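Local coordinates for protein putative nucleotide-diphospho-sugar transferase (Desulfovibrio desulfuricans subsp. desulfuricans, PDB 3CGX) that probably transfers a sugar from a nucleotide-diphospho-sugar donor, though its substrates are not established, at residues D112-A124 / E182-T194. Numbering follows the deposited sequence.
Sequences DIPDYPCELVQKA and EVLQLPDWNDVDT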
ATOM      1  N   ASP A 112       2.859  -0.437   3.238  1.00 27.65           N
ATOM      2  CA  ASP A 112       4.227  -0.750   3.726  1.00 28.72           C
ATOM      3  C   ASP A 112       5.288   0.204   3.186  1.00 26.54           C
ATOM      4  O   ASP A 112       6.470  -0.081   3.299  1.00 26.87           O
ATOM      5  CB  ASP A 112       4.623  -2.192   3.288  1.00 28.16           C
ATOM      6  CG  ASP A 112       3.726  -3.234   3.896  1.00 39.88           C
ATOM      7  OD1 ASP A 112       3.602  -3.284   5.148  1.00 37.62           O
ATOM      8  OD2 ASP A 112       3.056  -3.931   3.120  1.00 42.24           O
ATOM      9  N   ILE A 113       4.836   1.347   2.650  1.00 25.12           N
ATOM     10  CA  ILE A 113       5.689   2.343   2.021  1.00 24.91           C
ATOM     11  C   ILE A 113       5.426   3.737   2.561  1.00 25.03           C
ATOM     12  O   ILE A 113       5.031   4.667   1.790  1.00 24.46           O
ATOM     13  CB  ILE A 113       5.539   2.291   0.432  1.00 24.59           C
ATOM     14  CG1 ILE A 113       4.076   2.338  -0.016  1.00 28.12           C
ATOM     15  CG2 ILE A 113       6.274   1.054  -0.168  1.00 26.66           C
ATOM     16  CD1 ILE A 113       3.920   2.637  -1.476  1.00 25.87           C
ATOM     17  N   PRO A 114       5.714   3.930   3.865  1.00 24.33           N
ATOM     18  CA  PRO A 114       5.246   5.124   4.558  1.00 24.60           C
ATOM     19  C   PRO A 114       5.801   6.421   4.045  1.00 25.44           C
ATOM     20  O   PRO A 114       5.205   7.455   4.233  1.00 25.26           O
ATOM     21  CB  PRO A 114       5.673   4.867   5.994  1.00 26.87           C
ATOM     22  CG  PRO A 114       6.833   3.957   5.889  1.00 25.53           C
ATOM     23  CD  PRO A 114       6.493   3.057   4.781  1.00 23.03           C
ATOM     24  N   ASP A 115       6.951   6.377   3.402  1.00 25.71           N
ATOM     25  CA  ASP A 115       7.573   7.603   2.895  1.00 25.57           C
ATOM     26  C   ASP A 115       7.225   7.905   1.433  1.00 24.46           C
ATOM     27  O   ASP A 115       7.874   8.734   0.790  1.00 21.03           O
ATOM     28  CB  ASP A 115       9.109   7.589   3.018  1.00 22.39           C
ATOM     29  CG  ASP A 115       9.784   6.460   2.224  1.00 25.57           C
ATOM     30  OD1 ASP A 115       9.186   5.398   1.912  1.00 22.34           O
ATOM     31  OD2 ASP A 115      10.993   6.624   1.926  1.00 28.22           O
ATOM     32  N   TYR A 116       6.268   7.176   0.877  1.00 22.65           N
ATOM     33  CA  TYR A 116       5.978   7.351  -0.518  1.00 25.30           C
ATOM     34  C   TYR A 116       5.370   8.729  -0.739  1.00 26.98           C
ATOM     35  O   TYR A 116       4.398   9.070  -0.090  1.00 26.46           O
ATOM     36  CB  TYR A 116       4.986   6.318  -1.016  1.00 22.22           C
ATOM     37  CG  TYR A 116       4.936   6.217  -2.533  1.00 17.28           C
ATOM     38  CD1 TYR A 116       5.956   5.572  -3.237  1.00 19.04           C
ATOM     39  CD2 TYR A 116       3.878   6.715  -3.252  1.00 19.75           C
ATOM     40  CE1 TYR A 116       5.917   5.448  -4.619  1.00 26.75           C
ATOM     41  CE2 TYR A 116       3.829   6.579  -4.632  1.00 22.39           C
ATOM     42  CZ  TYR A 116       4.849   5.957  -5.301  1.00 20.58           C
ATOM     43  OH  TYR A 116       4.803   5.806  -6.685  1.00 20.60           O
ATOM     44  N   PRO A 117       5.910   9.505  -1.683  1.00 26.38           N
ATOM     45  CA  PRO A 117       5.285  10.824  -1.849  1.00 26.14           C
ATOM     46  C   PRO A 117       3.895  10.787  -2.498  1.00 23.86           C
ATOM     47  O   PRO A 117       3.701  10.224  -3.566  1.00 27.77           O
ATOM     48  CB  PRO A 117       6.313  11.598  -2.679  1.00 28.11           C
ATOM     49  CG  PRO A 117       7.320  10.622  -3.158  1.00 29.57           C
ATOM     50  CD  PRO A 117       6.930   9.244  -2.700  1.00 27.02           C
ATOM     51  N   CYS A 118       2.951  11.417  -1.814  0.50 21.74           N
ATOM     52  CA  CYS A 118       1.567  11.435  -2.253  0.50 23.55           C
ATOM     53  C   CYS A 118       1.447  11.940  -3.691  0.50 23.31           C
ATOM     54  O   CYS A 118       0.649  11.412  -4.448  0.50 21.04           O
ATOM     55  CB  CYS A 118       0.638  12.211  -1.286  0.50 23.65           C
ATOM     56  SG  CYS A 118       0.906  14.005  -0.926  0.50 24.35           S
ATOM     57  N   GLU A 119       2.304  12.886  -4.065  1.00 22.93           N
ATOM     58  CA  GLU A 119       2.205  13.513  -5.369  1.00 20.80           C
ATOM     59  C   GLU A 119       2.423  12.466  -6.433  1.00 20.72           C
ATOM     60  O   GLU A 119       1.975  12.643  -7.548  1.00 19.01           O
ATOM     61  CB  GLU A 119       3.146  14.713  -5.563  1.00 23.79           C
ATOM     62  CG  GLU A 119       4.617  14.498  -5.231  1.00 25.80           C
ATOM     63  CD  GLU A 119       4.976  14.828  -3.818  1.00 27.55           C
ATOM     64  OE1 GLU A 119       4.254  14.404  -2.905  1.00 26.02           O
ATOM     65  OE2 GLU A 119       6.020  15.486  -3.628  1.00 23.60           O
ATOM     66  N   LEU A 120       3.113  11.365  -6.119  1.00 20.46           N
ATOM     67  CA  LEU A 120       3.289  10.302  -7.138  1.00 21.65           C
ATOM     68  C   LEU A 120       2.003   9.489  -7.362  1.00 23.02           C
ATOM     69  O   LEU A 120       1.747   8.974  -8.440  1.00 23.87           O
ATOM     70  CB  LEU A 120       4.463   9.366  -6.815  1.00 24.89           C
ATOM     71  CG  LEU A 120       5.850  10.006  -7.008  1.00 29.45           C
ATOM     72  CD1 LEU A 120       6.966   9.006  -6.698  1.00 24.35           C
ATOM     73  CD2 LEU A 120       5.971  10.544  -8.419  1.00 26.16           C
ATOM     74  N   VAL A 121       1.199   9.419  -6.329  1.00 20.96           N
ATOM     75  CA  VAL A 121      -0.130   8.780  -6.416  1.00 22.43           C
ATOM     76  C   VAL A 121      -1.034   9.646  -7.274  1.00 22.54           C
ATOM     77  O   VAL A 121      -1.794   9.127  -8.122  1.00 23.70           O
ATOM     78  CB  VAL A 121      -0.764   8.592  -5.028  1.00 23.52           C
ATOM     79  CG1 VAL A 121      -2.179   7.939  -5.147  1.00 22.55           C
ATOM     80  CG2 VAL A 121       0.135   7.743  -4.157  1.00 25.23           C
ATOM     81  N   GLN A 122      -0.955  10.956  -7.036  1.00 22.29           N
ATOM     82  CA  GLN A 122      -1.659  11.913  -7.891  1.00 22.22           C
ATOM     83  C   GLN A 122      -1.154  11.835  -9.338  1.00 20.92           C
ATOM     84  O   GLN A 122      -1.928  11.834 -10.295  1.00 18.40           O
ATOM     85  CB  GLN A 122      -1.511  13.324  -7.390  1.00 20.24           C
ATOM     86  CG  GLN A 122      -2.332  14.324  -8.162  1.00 22.07           C
ATOM     87  CD  GLN A 122      -3.796  14.125  -7.921  1.00 30.96           C
ATOM     88  OE1 GLN A 122      -4.262  14.249  -6.784  1.00 23.90           O
ATOM     89  NE2 GLN A 122      -4.537  13.789  -8.977  1.00 38.20           N
ATOM     90  N   LYS A 123       0.148  11.751  -9.502  1.00 21.27           N
ATOM     91  CA  LYS A 123       0.714  11.632 -10.835  1.00 20.16           C
ATOM     92  C   LYS A 123       0.174  10.386 -11.544  1.00 22.32           C
ATOM     93  O   LYS A 123      -0.212  10.429 -12.736  1.00 21.47           O
ATOM     94  CB  LYS A 123       2.255  11.599 -10.782  1.00 22.07           C
ATOM     95  CG  LYS A 123       2.901  11.525 -12.176  1.00 24.42           C
ATOM     96  CD  LYS A 123       4.420  11.734 -12.061  1.00 25.10           C
ATOM     97  CE  LYS A 123       5.143  11.634 -13.362  1.00 30.43           C
ATOM     98  NZ  LYS A 123       4.801  10.351 -14.021  1.00 33.63           N
ATOM     99  N   ALA A 124       0.161   9.273 -10.831  1.00 25.00           N
ATOM    100  CA  ALA A 124      -0.387   8.022 -11.371  1.00 23.16           C
ATOM    101  C   ALA A 124      -1.835   8.197 -11.852  1.00 22.36           C
ATOM    102  O   ALA A 124      -2.203   7.759 -12.944  1.00 22.51           O
ATOM    103  CB  ALA A 124      -0.283   6.873 -10.322  1.00 22.19           C
ATOM    104  N   GLU A 182      -1.216  -0.520 -22.606  1.00 27.81           N
ATOM    105  CA  GLU A 182      -0.182   0.494 -22.476  1.00 26.59           C
ATOM    106  C   GLU A 182      -0.083   0.840 -20.995  1.00 26.74           C
ATOM    107  O   GLU A 182      -1.025   1.385 -20.372  1.00 23.71           O
ATOM    108  CB  GLU A 182      -0.550   1.740 -23.281  1.00 28.31           C
ATOM    109  CG  GLU A 182       0.538   2.781 -23.331  1.00 28.92           C
ATOM    110  CD  GLU A 182       0.268   3.887 -24.362  1.00 31.76           C
ATOM    111  OE1 GLU A 182      -0.895   4.048 -24.801  1.00 35.46           O
ATOM    112  OE2 GLU A 182       1.226   4.614 -24.701  1.00 29.80           O
ATOM    113  N   VAL A 183       1.080   0.528 -20.461  1.00 23.91           N
ATOM    114  CA  VAL A 183       1.344   0.547 -19.048  1.00 25.93           C
ATOM    115  C   VAL A 183       2.343   1.616 -18.639  1.00 25.69           C
ATOM    116  O   VAL A 183       3.477   1.690 -19.165  1.00 24.33           O
ATOM    117  CB  VAL A 183       1.928  -0.810 -18.627  1.00 27.10           C
ATOM    118  CG1 VAL A 183       2.287  -0.809 -17.117  1.00 25.70           C
ATOM    119  CG2 VAL A 183       0.978  -1.925 -18.987  1.00 28.53           C
ATOM    120  N   LEU A 184       1.934   2.395 -17.644  1.00 24.93           N
ATOM    121  CA  LEU A 184       2.818   3.360 -16.988  1.00 23.30           C
ATOM    122  C   LEU A 184       3.543   2.706 -15.831  1.00 24.55           C
ATOM    123  O   LEU A 184       2.940   2.158 -14.893  1.00 25.32           O
ATOM    124  CB  LEU A 184       2.034   4.556 -16.491  1.00 25.90           C
ATOM    125  CG  LEU A 184       2.818   5.621 -15.732  1.00 28.48           C
ATOM    126  CD1 LEU A 184       3.661   6.501 -16.609  1.00 28.69           C
ATOM    127  CD2 LEU A 184       1.772   6.410 -14.941  1.00 43.94           C
ATOM    128  N   GLN A 185       4.854   2.800 -15.867  1.00 23.75           N
ATOM    129  CA  GLN A 185       5.663   2.250 -14.801  1.00 26.52           C
ATOM    130  C   GLN A 185       6.091   3.357 -13.870  1.00 26.22           C
ATOM    131  O   GLN A 185       6.690   4.328 -14.285  1.00 26.62           O
ATOM    132  CB  GLN A 185       6.856   1.509 -15.397  1.00 29.13           C
ATOM    133  CG  GLN A 185       7.715   0.897 -14.377  1.00 31.17           C
ATOM    134  CD  GLN A 185       8.842   0.072 -14.989  1.00 41.17           C
ATOM    135  OE1 GLN A 185       8.640  -0.648 -15.967  1.00 43.60           O
ATOM    136  NE2 GLN A 185      10.022   0.157 -14.395  1.00 35.34           N
ATOM    137  N   LEU A 186       5.754   3.213 -12.593  0.70 24.06           N
ATOM    138  CA  LEU A 186       6.096   4.209 -11.571  0.70 25.40           C
ATOM    139  C   LEU A 186       7.453   3.833 -11.037  0.70 25.37           C
ATOM    140  O   LEU A 186       7.941   2.741 -11.341  0.70 23.57           O
ATOM    141  CB  LEU A 186       5.098   4.214 -10.419  0.70 25.95           C
ATOM    142  CG  LEU A 186       3.669   4.616 -10.778  0.70 30.23           C
ATOM    143  CD1 LEU A 186       2.758   4.237  -9.642  0.70 27.49           C
ATOM    144  CD2 LEU A 186       3.601   6.101 -11.081  0.70 36.82           C
ATOM    145  N   PRO A 187       8.081   4.721 -10.243  1.00 27.05           N
ATOM    146  CA  PRO A 187       9.411   4.425  -9.726  1.00 26.88           C
ATOM    147  C   PRO A 187       9.474   3.193  -8.844  1.00 25.69           C
ATOM    148  O   PRO A 187       8.523   2.861  -8.150  1.00 23.63           O
ATOM    149  CB  PRO A 187       9.726   5.681  -8.882  1.00 26.81           C
ATOM    150  CG  PRO A 187       8.899   6.746  -9.467  1.00 30.71           C
ATOM    151  CD  PRO A 187       7.635   6.061  -9.807  1.00 27.17           C
ATOM    152  N   ASP A 188      10.614   2.529  -8.834  1.00 25.05           N
ATOM    153  CA  ASP A 188      10.800   1.434  -7.878  1.00 26.54           C
ATOM    154  C   ASP A 188      10.787   2.004  -6.429  1.00 26.31           C
ATOM    155  O   ASP A 188      11.259   3.131  -6.161  1.00 24.36           O
ATOM    156  CB  ASP A 188      12.122   0.729  -8.045  1.00 26.87           C
ATOM    157  CG  ASP A 188      12.348   0.163  -9.443  1.00 34.24           C
ATOM    158  OD1 ASP A 188      11.457   0.155 -10.307  1.00 29.74           O
ATOM    159  OD2 ASP A 188      13.487  -0.248  -9.678  1.00 37.03           O
ATOM    160  N   TRP A 189      10.229   1.227  -5.511  1.00 26.17           N
ATOM    161  CA  TRP A 189      10.167   1.631  -4.108  1.00 25.18           C
ATOM    162  C   TRP A 189      10.306   0.426  -3.196  1.00 22.18           C
ATOM    163  O   TRP A 189       9.994  -0.702  -3.597  1.00 27.12           O
ATOM    164  CB  TRP A 189       8.847   2.352  -3.792  1.00 23.85           C
ATOM    165  CG  TRP A 189       9.022   3.497  -2.802  1.00 23.54           C
ATOM    166  CD1 TRP A 189       8.874   3.448  -1.437  1.00 22.22           C
ATOM    167  CD2 TRP A 189       9.387   4.855  -3.107  1.00 21.42           C
ATOM    168  NE1 TRP A 189       9.135   4.673  -0.895  1.00 25.11           N
ATOM    169  CE2 TRP A 189       9.411   5.566  -1.903  1.00 24.69           C
ATOM    170  CE3 TRP A 189       9.672   5.541  -4.293  1.00 21.05           C
ATOM    171  CZ2 TRP A 189       9.763   6.921  -1.840  1.00 27.16           C
ATOM    172  CZ3 TRP A 189       9.964   6.884  -4.224  1.00 22.91           C
ATOM    173  CH2 TRP A 189      10.033   7.556  -3.017  1.00 27.46           C
ATOM    174  N   ASN A 190      10.862   0.654  -2.012  1.00 23.95           N
ATOM    175  CA  ASN A 190      11.025  -0.427  -0.981  1.00 25.67           C
ATOM    176  C   ASN A 190       9.920  -0.477   0.048  1.00 24.60           C
ATOM    177  O   ASN A 190       9.623   0.503   0.720  1.00 27.07           O
ATOM    178  CB  ASN A 190      12.363  -0.326  -0.226  1.00 29.92           C
ATOM    179  CG  ASN A 190      12.789  -1.674   0.485  1.00 33.48           C
ATOM    180  OD1 ASN A 190      12.643  -2.797  -0.060  1.00 31.59           O
ATOM    181  ND2 ASN A 190      13.367  -1.540   1.677  1.00 32.78           N
ATOM    182  N   ASP A 191       9.325  -1.656   0.156  1.00 23.58           N
ATOM    183  CA  ASP A 191       8.392  -1.998   1.225  1.00 27.31           C
ATOM    184  C   ASP A 191       9.246  -2.153   2.475  1.00 27.39           C
ATOM    185  O   ASP A 191      10.353  -2.703   2.411  1.00 29.57           O
ATOM    186  CB  ASP A 191       7.643  -3.330   0.981  1.00 31.14           C
ATOM    187  CG  ASP A 191       6.621  -3.274  -0.211  1.00 35.59           C
ATOM    188  OD1 ASP A 191       5.608  -2.550  -0.148  1.00 35.35           O
ATOM    189  OD2 ASP A 191       6.811  -4.009  -1.198  1.00 40.22           O
ATOM    190  N   VAL A 192       8.731  -1.709   3.613  1.00 24.48           N
ATOM    191  CA  VAL A 192       9.462  -1.827   4.857  1.00 24.61           C
ATOM    192  C   VAL A 192       8.938  -3.056   5.618  1.00 25.16           C
ATOM    193  O   VAL A 192       7.847  -3.038   6.187  1.00 27.30           O
ATOM    194  CB  VAL A 192       9.413  -0.513   5.701  1.00 26.65           C
ATOM    195  CG1 VAL A 192      10.196  -0.707   7.024  1.00 25.86           C
ATOM    196  CG2 VAL A 192       9.958   0.693   4.892  1.00 24.26           C
ATOM    197  N   ASP A 193       9.722  -4.125   5.551  1.00 24.73           N
ATOM    198  CA  ASP A 193       9.396  -5.449   6.127  1.00 26.36           C
ATOM    199  C   ASP A 193      10.326  -5.820   7.298  1.00 26.14           C
ATOM    200  O   ASP A 193       9.877  -6.273   8.316  1.00 28.60           O
ATOM    201  CB  ASP A 193       9.516  -6.518   5.032  1.00 29.14           C
ATOM    202  CG  ASP A 193       9.226  -7.976   5.533  1.00 41.12           C
ATOM    203  OD1 ASP A 193       8.271  -8.156   6.341  1.00 54.62           O
ATOM    204  OD2 ASP A 193       9.934  -8.945   5.065  1.00 52.87           O
ATOM    205  N   THR A 194      11.621  -5.647   7.106  1.00 24.86           N
ATOM    206  CA  THR A 194      12.624  -6.122   8.059  1.00 22.79           C
ATOM    207  C   THR A 194      13.288  -4.963   8.784  1.00 24.21           C
ATOM    208  O   THR A 194      13.126  -3.814   8.403  1.00 20.08           O
ATOM    209  CB  THR A 194      13.736  -6.926   7.368  1.00 21.64           C
ATOM    210  OG1 THR A 194      14.556  -6.024   6.603  1.00 22.55           O
ATOM    211  CG2 THR A 194      13.182  -8.092   6.451  1.00 23.06           C
TER
HETATM  212  O   HOH W   1       3.197  -1.477   0.308  1.00 29.45           O
HETATM  213  O   HOH W   2       9.745   2.757   2.291  1.00 41.50           O
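Asp112 O accepts a hydrogen bond from Val192 N, tying the loop between strand 105-109 and helix 118-127 to the loop that follows edge strand 183-185, in a fold consistent with the GT-A clan. The bond is 2.8 Å long, and Asp191 CA makes a longer CA-H...O contact to the same oxygen.

The second direct hydrogen bond is made by a side chain: Trp189 NE1 donates to Asp115 OD1 at 2.9 Å, almost straight at 176°. The acceptor lies in the indole plane, yet the donor stands well above the carboxylate plane. Asp115 reaches it by placing CG between its backbone N and carbonyl carbon (chi1 61°), within the type I turn Ile113 to Tyr116.

Packing against the indole adds to this. The Tyr116 ring presents its edge to the Trp189 face in a T-shaped stack, planes 76° apart, with Tyr116 CD1 3.5 Å from Trp189 CD2. Among apolar contacts, Pro117 CD approaches Trp189 CH2 obliquely at 3.5 Å, and Ile113 CG2 lies near Trp189 CD1. Farther along, Leu120 CD1 and Pro187 CG meet tip to tip.

Of the remaining polar groups, Tyr116 OH is hydrogen-bonded to Tyr144 OH of strand 143-149. Asp112 OD2 and Asp191 OD1 lie 4.4 Å apart, and Lys20 NZ forms a salt bridge with Asp112 OD1. An imidazole, probably from the crystallisation liquor, lies beside Asp112, consistent with a pocket there. Two waters bridge the segments: one accepts from Asp112 N and donates to Asp191 OD1, while the other donates to both Asn190 O and Asp115 OD1, the latter at 2.7 Å from the water oxygen.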